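Local coordinates for N-(5'-phosphoribosyl)anthranilate isomerase (PDB 4AAJ), which catalyses the isomerisation of N-(5-phospho-beta-D-ribosyl)anthranilate to 1-(2-carboxyphenylamino)-1-deoxy-D-ribulose 5-phosphate, the third step of tryptophan biosynthesis from chorismate, at residues R123-S128 with L164-L169; M149-T154 with I177-L182; K24-K29 with G198-S203; E185-V190 with R221-V226. One frame throughout, in Å; residues are numbered along the deposited sequence.

Contact 1 of 4, residues R123-S128 with L164-L169; sequences RVPTIS and LRVSSL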
# COMPACT_ATOMS: atom_id res chain seq x y z
N ARG A 123 3.02 -11.06 1.10
CA ARG A 123 4.39 -11.22 0.65
C ARG A 123 4.45 -12.17 -0.55
O ARG A 123 3.84 -13.24 -0.55
CB ARG A 123 5.29 -11.71 1.79
CG ARG A 123 6.70 -12.11 1.38
CD ARG A 123 7.54 -10.92 0.91
NE ARG A 123 8.39 -10.38 1.97
CZ ARG A 123 8.92 -9.16 1.97
NH1 ARG A 123 8.68 -8.33 0.96
NH2 ARG A 123 9.69 -8.77 2.98
N VAL A 124 5.16 -11.74 -1.59
CA VAL A 124 5.52 -12.65 -2.68
C VAL A 124 6.98 -13.07 -2.48
O VAL A 124 7.78 -12.32 -1.90
CB VAL A 124 5.31 -12.03 -4.09
CG1 VAL A 124 3.84 -11.69 -4.33
CG2 VAL A 124 6.18 -10.79 -4.30
N PRO A 125 7.33 -14.29 -2.93
CA PRO A 125 8.71 -14.80 -2.83
C PRO A 125 9.76 -13.90 -3.51
O PRO A 125 9.48 -13.30 -4.55
CB PRO A 125 8.64 -16.15 -3.55
CG PRO A 125 7.21 -16.58 -3.43
CD PRO A 125 6.40 -15.31 -3.47
N THR A 126 10.95 -13.80 -2.93
CA THR A 126 12.08 -13.15 -3.58
C THR A 126 12.50 -13.97 -4.81
O THR A 126 12.76 -13.41 -5.88
CB THR A 126 13.28 -12.99 -2.62
OG1 THR A 126 12.84 -12.35 -1.41
CG2 THR A 126 14.38 -12.15 -3.25
N ILE A 127 12.55 -15.28 -4.64
CA ILE A 127 12.75 -16.21 -5.76
C ILE A 127 11.70 -17.33 -5.72
O ILE A 127 11.22 -17.71 -4.65
CB ILE A 127 14.18 -16.80 -5.79
CG1 ILE A 127 14.58 -17.39 -4.43
CG2 ILE A 127 15.19 -15.75 -6.26
CD1 ILE A 127 14.31 -18.87 -4.32
N SER A 128 11.34 -17.84 -6.90
CA SER A 128 10.29 -18.84 -7.01
C SER A 128 10.68 -19.96 -7.97
O SER A 128 10.98 -19.71 -9.14
CB SER A 128 8.98 -18.18 -7.46
OG SER A 128 7.97 -19.14 -7.69
N LEU A 164 9.43 -11.34 -10.46
CA LEU A 164 8.18 -10.64 -10.78
C LEU A 164 7.16 -11.58 -11.41
O LEU A 164 6.04 -11.17 -11.73
CB LEU A 164 8.45 -9.49 -11.75
CG LEU A 164 9.37 -8.33 -11.35
CD1 LEU A 164 9.65 -7.47 -12.57
CD2 LEU A 164 8.77 -7.49 -10.24
N ARG A 165 7.56 -12.84 -11.61
CA ARG A 165 6.72 -13.82 -12.27
C ARG A 165 5.48 -14.20 -11.47
O ARG A 165 4.39 -14.32 -12.04
CB ARG A 165 7.53 -15.07 -12.63
CG ARG A 165 8.41 -14.92 -13.87
CD ARG A 165 7.57 -14.70 -15.12
NE ARG A 165 6.70 -15.84 -15.40
CZ ARG A 165 5.53 -15.77 -16.04
NH1 ARG A 165 5.07 -14.59 -16.47
NH2 ARG A 165 4.82 -16.87 -16.25
N VAL A 166 5.63 -14.39 -10.16
CA VAL A 166 4.49 -14.70 -9.30
C VAL A 166 3.51 -13.53 -9.37
O VAL A 166 2.31 -13.72 -9.60
CB VAL A 166 4.89 -14.98 -7.84
CG1 VAL A 166 3.66 -15.29 -6.99
CG2 VAL A 166 5.88 -16.14 -7.76
N SER A 167 4.05 -12.31 -9.20
CA SER A 167 3.25 -11.08 -9.23
C SER A 167 2.43 -10.94 -10.52
O SER A 167 1.24 -10.64 -10.46
CB SER A 167 4.11 -9.85 -8.96
OG SER A 167 4.53 -9.84 -7.60
N SER A 168 3.08 -11.16 -11.66
CA SER A 168 2.45 -11.17 -12.98
C SER A 168 1.17 -12.00 -13.05
O SER A 168 0.16 -11.56 -13.61
CB SER A 168 3.43 -11.69 -14.04
OG SER A 168 4.25 -10.65 -14.54
N LEU A 169 1.23 -13.20 -12.48
CA LEU A 169 0.15 -14.17 -12.56
C LEU A 169 -0.97 -13.95 -11.54
O LEU A 169 -2.14 -14.25 -11.81
CB LEU A 169 0.71 -15.58 -12.42
CG LEU A 169 1.74 -15.99 -13.49
CD1 LEU A 169 2.51 -17.20 -13.01
CD2 LEU A 169 1.09 -16.23 -14.85
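The backbone of 123-128, extended except at T126, runs past the first turn of helix 165-173 with its nearest alpha carbons, those of V124 and V166, 7.0 Å apart, a spacing that leaves room for side chains to fill the interface. In this (βα)8 barrel, the contact joins the loop that leaves strand 117-123 to the helix that follows the next strand, 149-153. The burial of 183 Å², summed over both sides, is modest and rests on four residue pairs, two of them close and two looser. V166 is the residue on which V124, P125 and S128 converge. With CG1 anti to the backbone N (chi1 180°), its CG2 lies beside that N and faces P125 and S128, while CG1 turns to V124. The CG2 methyl packs against the side chain of S128, with V166 CG2 3.7 Å from S128 OG, and it meets the P125 ring at its CD atom, V166 CG2 to P125 CD being 4.4 Å. The S128 hydroxyl therefore presents one side to a methyl group, while its polar need is met by a hydrogen bond to D134 in helix 131-144. V124 and V166 approach each other more loosely, CG1 to CG1 at 4.5 Å. V124 also touches L138 of helix 131-144 and L152 of strand 149-153, so it sits where two helices and the barrel wall converge. S167 turns its hydroxyl to the forked end of V124. There S167 OG is equidistant from the two methyls, 3.8 Å from V124 CG1 and 3.8 Å from V124 CG2.

Contact 2 of 4, residues M149-T154 with I177-L182; sequences MVLLDT and IVAGGL. With SO4 (sulfate ion), chain B.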
# COMPACT_ATOMS: atom_id res chain seq x y z
N MET A 149 -8.72 -4.55 -1.48
CA MET A 149 -7.60 -4.46 -2.44
C MET A 149 -6.45 -5.30 -1.91
O MET A 149 -6.27 -5.42 -0.71
CB MET A 149 -7.17 -3.00 -2.65
CG MET A 149 -6.05 -2.78 -3.68
SD MET A 149 -6.32 -3.53 -5.31
CE MET A 149 -7.73 -2.57 -5.86
N VAL A 150 -5.70 -5.89 -2.83
CA VAL A 150 -4.54 -6.68 -2.48
C VAL A 150 -3.27 -5.88 -2.79
O VAL A 150 -3.11 -5.33 -3.88
CB VAL A 150 -4.51 -8.03 -3.25
CG1 VAL A 150 -3.13 -8.66 -3.22
CG2 VAL A 150 -5.54 -9.00 -2.68
N LEU A 151 -2.37 -5.83 -1.83
CA LEU A 151 -1.07 -5.24 -2.05
C LEU A 151 -0.07 -6.39 -2.02
O LEU A 151 -0.13 -7.23 -1.12
CB LEU A 151 -0.75 -4.20 -0.97
CG LEU A 151 0.67 -3.62 -0.92
CD1 LEU A 151 0.99 -2.72 -2.11
CD2 LEU A 151 0.86 -2.84 0.38
N LEU A 152 0.80 -6.45 -3.02
CA LEU A 152 1.84 -7.49 -3.09
C LEU A 152 3.19 -6.87 -2.82
O LEU A 152 3.61 -5.96 -3.54
CB LEU A 152 1.84 -8.19 -4.45
CG LEU A 152 0.58 -8.94 -4.90
CD1 LEU A 152 0.85 -9.62 -6.25
CD2 LEU A 152 0.11 -9.95 -3.87
N ASP A 153 3.87 -7.35 -1.77
CA ASP A 153 5.19 -6.86 -1.38
C ASP A 153 6.28 -7.70 -2.02
O ASP A 153 6.36 -8.90 -1.74
CB ASP A 153 5.41 -6.95 0.13
CG ASP A 153 4.43 -6.13 0.92
OD1 ASP A 153 4.14 -4.98 0.52
OD2 ASP A 153 3.97 -6.64 1.97
N THR A 154 7.11 -7.07 -2.84
CA THR A 154 8.28 -7.72 -3.44
C THR A 154 9.41 -7.88 -2.41
O THR A 154 9.79 -6.92 -1.73
CB THR A 154 8.78 -6.94 -4.67
OG1 THR A 154 7.81 -7.03 -5.72
CG2 THR A 154 10.13 -7.49 -5.17
N ILE A 177 -2.10 -4.08 -6.19
CA ILE A 177 -1.13 -3.00 -6.17
C ILE A 177 0.19 -3.67 -5.86
O ILE A 177 0.26 -4.49 -4.96
CB ILE A 177 -1.46 -1.98 -5.04
CG1 ILE A 177 -2.90 -1.48 -5.16
CG2 ILE A 177 -0.46 -0.83 -5.02
CD1 ILE A 177 -3.22 -0.74 -6.43
N VAL A 178 1.23 -3.37 -6.63
CA VAL A 178 2.52 -4.02 -6.41
C VAL A 178 3.50 -3.02 -5.76
O VAL A 178 3.47 -1.83 -6.06
CB VAL A 178 3.05 -4.65 -7.72
CG1 VAL A 178 3.42 -3.58 -8.74
CG2 VAL A 178 4.20 -5.61 -7.45
N ALA A 179 4.30 -3.48 -4.81
CA ALA A 179 5.25 -2.60 -4.12
C ALA A 179 6.54 -3.33 -3.82
O ALA A 179 6.56 -4.56 -3.74
CB ALA A 179 4.64 -2.07 -2.83
N GLY A 180 7.60 -2.56 -3.63
CA GLY A 180 8.88 -3.10 -3.19
C GLY A 180 9.98 -2.68 -4.14
O GLY A 180 10.09 -3.19 -5.26
N GLY A 181 10.76 -1.71 -3.68
CA GLY A 181 11.95 -1.27 -4.40
C GLY A 181 11.69 -0.56 -5.71
O GLY A 181 12.58 -0.49 -6.55
N LEU A 182 10.48 -0.03 -5.89
CA LEU A 182 10.15 0.67 -7.13
C LEU A 182 10.77 2.07 -7.13
O LEU A 182 10.90 2.71 -6.10
CB LEU A 182 8.64 0.77 -7.35
CG LEU A 182 7.80 -0.52 -7.39
CD1 LEU A 182 6.34 -0.19 -7.64
CD2 LEU A 182 8.31 -1.50 -8.44
S SO4 B . 9.55 0.94 -0.97
O1 SO4 B . 8.32 0.38 -0.37
O2 SO4 B . 10.18 1.81 0.05
O3 SO4 B . 9.24 1.74 -2.17
O4 SO4 B . 10.44 -0.17 -1.35
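The sheet formed by L151-D153 and I177-A179 has two dissimilar faces: L151, D153, I177 and A179 project into the barrel interior, whereas L152 and V178 project towards the surrounding helices, L152 meeting L138. Along the adjoining strand edges, peptide groups pair in parallel register. I177 N to V150 O (2.8 Å), L152 N to I177 O and T154 N to A179 O are nearly straight bonds, while A179 N to L152 O is more bent, 153° at the hydrogen; the short segments diverge by 22°. On the interior face, L151 CD1 wedges between two neighbours, 3.8 Å from I177 CG2 and 3.8 Å from A179 CB. M149 has CG anti to the backbone N (chi1 -177°), which lays it against I177 CG1 at 3.7 Å; the chain bends beyond it. Past the strand, G180, having no side chain, lies close beside T154. The next residue turns G181 N to O4 of a sulfate ion, 2.8 Å away. Backbone hydrogen bonds thus set the register and apolar side chains fill the interior face, while G181 N, with the N-H groups of S202 and S203, holds a sulfate, probably from the crystallisation liquor, in a place consistent with a substrate-phosphate site.

Contact 3 of 4, residues K24-K29 with G198-S203; sequences KICGIK and GVDVSS. With SO4 (sulfate ion), chain B.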
# COMPACT_ATOMS: atom_id res chain seq x y z
N LYS A 24 0.11 4.97 -5.56
CA LYS A 24 0.05 5.32 -4.14
C LYS A 24 1.46 5.69 -3.68
O LYS A 24 2.41 4.94 -3.91
CB LYS A 24 -0.50 4.15 -3.32
CG LYS A 24 -0.53 4.40 -1.82
CD LYS A 24 -1.27 3.30 -1.09
CE LYS A 24 -0.98 3.32 0.41
NZ LYS A 24 0.32 2.65 0.71
N ILE A 25 1.60 6.84 -3.03
CA ILE A 25 2.89 7.22 -2.45
C ILE A 25 2.79 7.01 -0.95
O ILE A 25 2.04 7.71 -0.28
CB ILE A 25 3.26 8.69 -2.73
CG1 ILE A 25 3.11 9.05 -4.21
CG2 ILE A 25 4.65 8.99 -2.17
CD1 ILE A 25 3.94 8.23 -5.17
N CYS A 26 3.54 6.05 -0.42
CA CYS A 26 3.35 5.58 0.95
C CYS A 26 4.36 6.19 1.93
O CYS A 26 5.44 6.62 1.54
CB CYS A 26 3.46 4.05 1.01
SG CYS A 26 2.71 3.40 2.52
N GLY A 27 3.97 6.21 3.20
CA GLY A 27 4.88 6.56 4.29
C GLY A 27 5.23 8.03 4.38
O GLY A 27 6.41 8.38 4.51
N ILE A 28 4.22 8.89 4.30
CA ILE A 28 4.46 10.33 4.55
C ILE A 28 4.36 10.64 6.05
O ILE A 28 3.64 9.97 6.81
CB ILE A 28 3.54 11.25 3.70
CG1 ILE A 28 2.06 11.04 4.07
CG2 ILE A 28 3.82 11.06 2.21
CD1 ILE A 28 1.14 12.11 3.48
N LYS A 29 5.11 11.67 6.48
CA LYS A 29 5.23 11.98 7.89
C LYS A 29 4.80 13.40 8.27
O LYS A 29 4.75 13.74 9.45
CB LYS A 29 6.66 11.74 8.37
CG LYS A 29 7.15 10.31 8.18
CD LYS A 29 8.55 10.12 8.76
CE LYS A 29 8.50 10.00 10.27
NZ LYS A 29 9.79 9.47 10.81
N GLY A 198 -2.30 -1.16 -9.84
CA GLY A 198 -1.56 0.02 -9.39
C GLY A 198 -0.18 -0.29 -8.83
O GLY A 198 0.23 -1.45 -8.74
N VAL A 199 0.54 0.76 -8.49
CA VAL A 199 1.87 0.63 -7.89
C VAL A 199 1.94 1.45 -6.62
O VAL A 199 1.21 2.43 -6.46
CB VAL A 199 3.01 1.07 -8.84
CG1 VAL A 199 3.20 0.05 -9.97
CG2 VAL A 199 2.79 2.47 -9.40
N ASP A 200 2.84 1.05 -5.73
CA ASP A 200 3.03 1.70 -4.45
C ASP A 200 4.52 1.92 -4.25
O ASP A 200 5.32 1.01 -4.47
CB ASP A 200 2.46 0.79 -3.36
CG ASP A 200 2.61 1.35 -1.97
OD1 ASP A 200 1.85 2.26 -1.61
OD2 ASP A 200 3.48 0.86 -1.22
N VAL A 201 4.90 3.12 -3.84
CA VAL A 201 6.31 3.45 -3.61
C VAL A 201 6.49 4.30 -2.35
O VAL A 201 5.60 5.09 -2.00
CB VAL A 201 6.92 4.15 -4.85
CG1 VAL A 201 6.14 5.40 -5.22
CG2 VAL A 201 8.40 4.48 -4.65
N SER A 202 7.62 4.13 -1.67
CA SER A 202 7.98 4.95 -0.52
C SER A 202 9.40 5.52 -0.68
O SER A 202 9.56 6.68 -1.04
CB SER A 202 7.82 4.18 0.79
OG SER A 202 7.98 5.03 1.91
N SER A 203 10.41 4.68 -0.41
CA SER A 203 11.83 5.07 -0.47
C SER A 203 12.29 5.54 -1.84
O SER A 203 13.16 6.42 -1.95
CB SER A 203 12.73 3.91 -0.03
OG SER A 203 12.47 3.58 1.32
S SO4 B . 9.55 0.94 -0.97
O1 SO4 B . 8.32 0.38 -0.37
O2 SO4 B . 10.18 1.81 0.05
O3 SO4 B . 9.24 1.74 -2.17
O4 SO4 B . 10.44 -0.17 -1.35
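K24 and D200 lie side by side and point the same way, into the barrel, with the lysine stem running along the carboxylate. The K24 chain is extended until its last torsion (chi4 -81°), where the bend turns NZ onto D200 OD1 at 2.8 Å. The ammonium meets the oxygen on its syn side, 32° out of the carboxylate plane, in a buried salt bridge; Q97 OE1 accepts a second bond from NZ. On the opposite face, I25 and V201 run alongside one another, I25 CD1 touching V201 CG1 at 3.6 Å beneath helix 31-38. Parallel backbone pairing lies between these faces: K24 N bonds to V199 O, V201 N to K24 O, and C26 N to V201 O (2.8 Å). Past the strand end, S202 OG donates to C26 O at 3.0 Å from above the carbonyl plane, 57° out, and K211 NZ bonds both oxygens. S202 N bonds sulfate O3 and S203 N sulfate O2, each at 2.9 Å. First strand thus pairs with last, closing a TIM barrel, and the sulfate, probably from the crystallisation liquor, sits at the C-terminal ends of strands seven and eight, where such barrels commonly bind phosphate.

Contact 4 of 4, residues E185-V190 with R221-V226; sequences ENVEEV and RRAKNV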
# COMPACT_ATOMS: atom_id res chain seq x y z
N GLU A 185 13.33 4.49 -12.46
CA GLU A 185 14.19 3.75 -13.38
C GLU A 185 13.68 2.33 -13.67
O GLU A 185 14.06 1.73 -14.68
CB GLU A 185 15.63 3.69 -12.85
CG GLU A 185 16.21 5.03 -12.41
CD GLU A 185 16.28 6.05 -13.54
OE1 GLU A 185 17.07 5.84 -14.49
OE2 GLU A 185 15.57 7.07 -13.48
N ASN A 186 12.83 1.81 -12.79
CA ASN A 186 12.33 0.44 -12.92
C ASN A 186 10.81 0.31 -12.99
O ASN A 186 10.30 -0.74 -13.37
CB ASN A 186 12.91 -0.46 -11.81
CG ASN A 186 12.43 -0.07 -10.42
OD1 ASN A 186 11.40 0.58 -10.25
ND2 ASN A 186 13.18 -0.48 -9.40
N VAL A 187 10.10 1.39 -12.64
CA VAL A 187 8.63 1.36 -12.56
C VAL A 187 7.96 0.97 -13.88
O VAL A 187 7.04 0.15 -13.90
CB VAL A 187 8.04 2.68 -11.98
CG1 VAL A 187 8.35 3.88 -12.88
CG2 VAL A 187 6.54 2.55 -11.74
N GLU A 188 8.45 1.55 -14.98
CA GLU A 188 7.87 1.30 -16.30
C GLU A 188 8.01 -0.16 -16.72
O GLU A 188 7.09 -0.74 -17.31
CB GLU A 188 8.49 2.23 -17.34
CG GLU A 188 8.30 3.71 -17.02
CD GLU A 188 8.53 4.62 -18.22
OE1 GLU A 188 9.52 4.42 -18.94
OE2 GLU A 188 7.71 5.55 -18.42
N GLU A 189 9.15 -0.77 -16.38
CA GLU A 189 9.41 -2.17 -16.68
C GLU A 189 8.59 -3.11 -15.80
O GLU A 189 8.02 -4.09 -16.29
CB GLU A 189 10.91 -2.48 -16.55
CG GLU A 189 11.35 -3.80 -17.17
CD GLU A 189 11.07 -3.88 -18.67
OE1 GLU A 189 11.17 -2.85 -19.37
OE2 GLU A 189 10.74 -4.99 -19.15
N VAL A 190 8.53 -2.80 -14.51
CA VAL A 190 7.71 -3.56 -13.56
C VAL A 190 6.25 -3.59 -14.04
O VAL A 190 5.63 -4.65 -14.06
CB VAL A 190 7.81 -2.99 -12.13
CG1 VAL A 190 6.71 -3.56 -11.23
CG2 VAL A 190 9.18 -3.29 -11.54
N ARG A 221 4.33 10.32 -13.23
CA ARG A 221 4.24 10.56 -14.68
C ARG A 221 4.62 9.32 -15.48
O ARG A 221 3.86 8.89 -16.36
CB ARG A 221 5.10 11.76 -15.09
CG ARG A 221 4.84 12.28 -16.49
CD ARG A 221 5.82 13.38 -16.89
NE ARG A 221 7.19 12.86 -17.07
CZ ARG A 221 8.24 13.22 -16.33
NH1 ARG A 221 8.10 14.10 -15.35
NH2 ARG A 221 9.43 12.68 -16.57
N ARG A 222 5.79 8.75 -15.18
CA ARG A 222 6.29 7.56 -15.86
C ARG A 222 5.36 6.36 -15.68
O ARG A 222 5.10 5.62 -16.64
CB ARG A 222 7.70 7.20 -15.37
CG ARG A 222 8.79 8.15 -15.82
CD ARG A 222 10.16 7.59 -15.51
NE ARG A 222 11.23 8.53 -15.86
CZ ARG A 222 12.51 8.20 -16.02
NH1 ARG A 222 12.91 6.94 -15.86
NH2 ARG A 222 13.40 9.13 -16.33
N ALA A 223 4.86 6.17 -14.46
CA ALA A 223 3.95 5.08 -14.15
C ALA A 223 2.64 5.23 -14.92
O ALA A 223 2.13 4.27 -15.49
CB ALA A 223 3.69 4.99 -12.65
N LYS A 224 2.11 6.45 -14.94
CA LYS A 224 0.87 6.76 -15.64
C LYS A 224 0.97 6.59 -17.16
O LYS A 224 -0.04 6.39 -17.83
CB LYS A 224 0.42 8.19 -15.33
CG LYS A 224 0.07 8.46 -13.87
CD LYS A 224 -1.29 7.90 -13.50
CE LYS A 224 -1.75 8.45 -12.16
NZ LYS A 224 -3.01 7.78 -11.76
N ASN A 225 2.20 6.65 -17.69
CA ASN A 225 2.46 6.58 -19.13
C ASN A 225 2.46 5.17 -19.75
O ASN A 225 2.24 5.02 -20.95
CB ASN A 225 3.78 7.28 -19.47
CG ASN A 225 3.62 8.78 -19.60
OD1 ASN A 225 2.51 9.30 -19.76
ND2 ASN A 225 4.74 9.50 -19.54
N VAL A 226 2.73 4.16 -18.93
CA VAL A 226 2.79 2.78 -19.41
C VAL A 226 1.40 2.16 -19.49
O VAL A 226 0.50 2.71 -20.13
CB VAL A 226 3.69 1.91 -18.52
CG1 VAL A 226 3.98 0.58 -19.20
CG2 VAL A 226 4.99 2.63 -18.21
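V187 against A223 and E188 against R222 make a helix-helix contact on the outside of the protein, where the start of helix 187-194 packs against the end of helix 213-225; the nearest alpha carbons, of E188 and A223, are 5.9 Å apart. The inner part is apolar: V187 CG2 meets A223 CB at 3.9 Å, and A223 touches V23 of the first strand. At the C-terminal end, V226 sets its CG2 against E188 CB, 3.6 Å away. These helices follow the seventh and eighth strands of the (βα)8 barrel and are neighbours in its outer layer. Charged chains form the outer part of the seam. R222 is extended from CG to NE and brings NH1 3.6 Å from E185 OE2, a salt bridge without a directed N-H, the oxygen lying well out of the guanidinium plane. R222 NH1 is hydrogen-bonded to A184 O, and NH2 forms a salt bridge with E218. E188 crosses R222 at about a right angle and lays OE2 3.5 Å from R222 CB. E188 OE2 also lies 3.2 Å from R222 O, two acceptors without a hydrogen bond, and E188 OE1 stays 5.2 Å from R222 NH1, not in contact.

Overall arrangement
All four contacts belong to one (βα)8 barrel. Contacts 2 and 3 lie in its wall, each centre about 7 Å from the centre of the chain, joined through neighbouring strands 176-179 and 198-201; both touch the same sulfate. Contacts 1 and 4 lie further out, each centre about 17 Å from that of the chain and about 19 Å from each other. Contact 2 touches the other three, reaching contact 1 through D153 and V124 and contact 4 through G181 and N186; V199 and A223 join contacts 3 and 4. Along the chain, contacts 1 and 2 alternate their segments, as do 3 and 4, reflecting the repeated strand-helix order. Contact 3 pairs first and last strands and so closes the barrel.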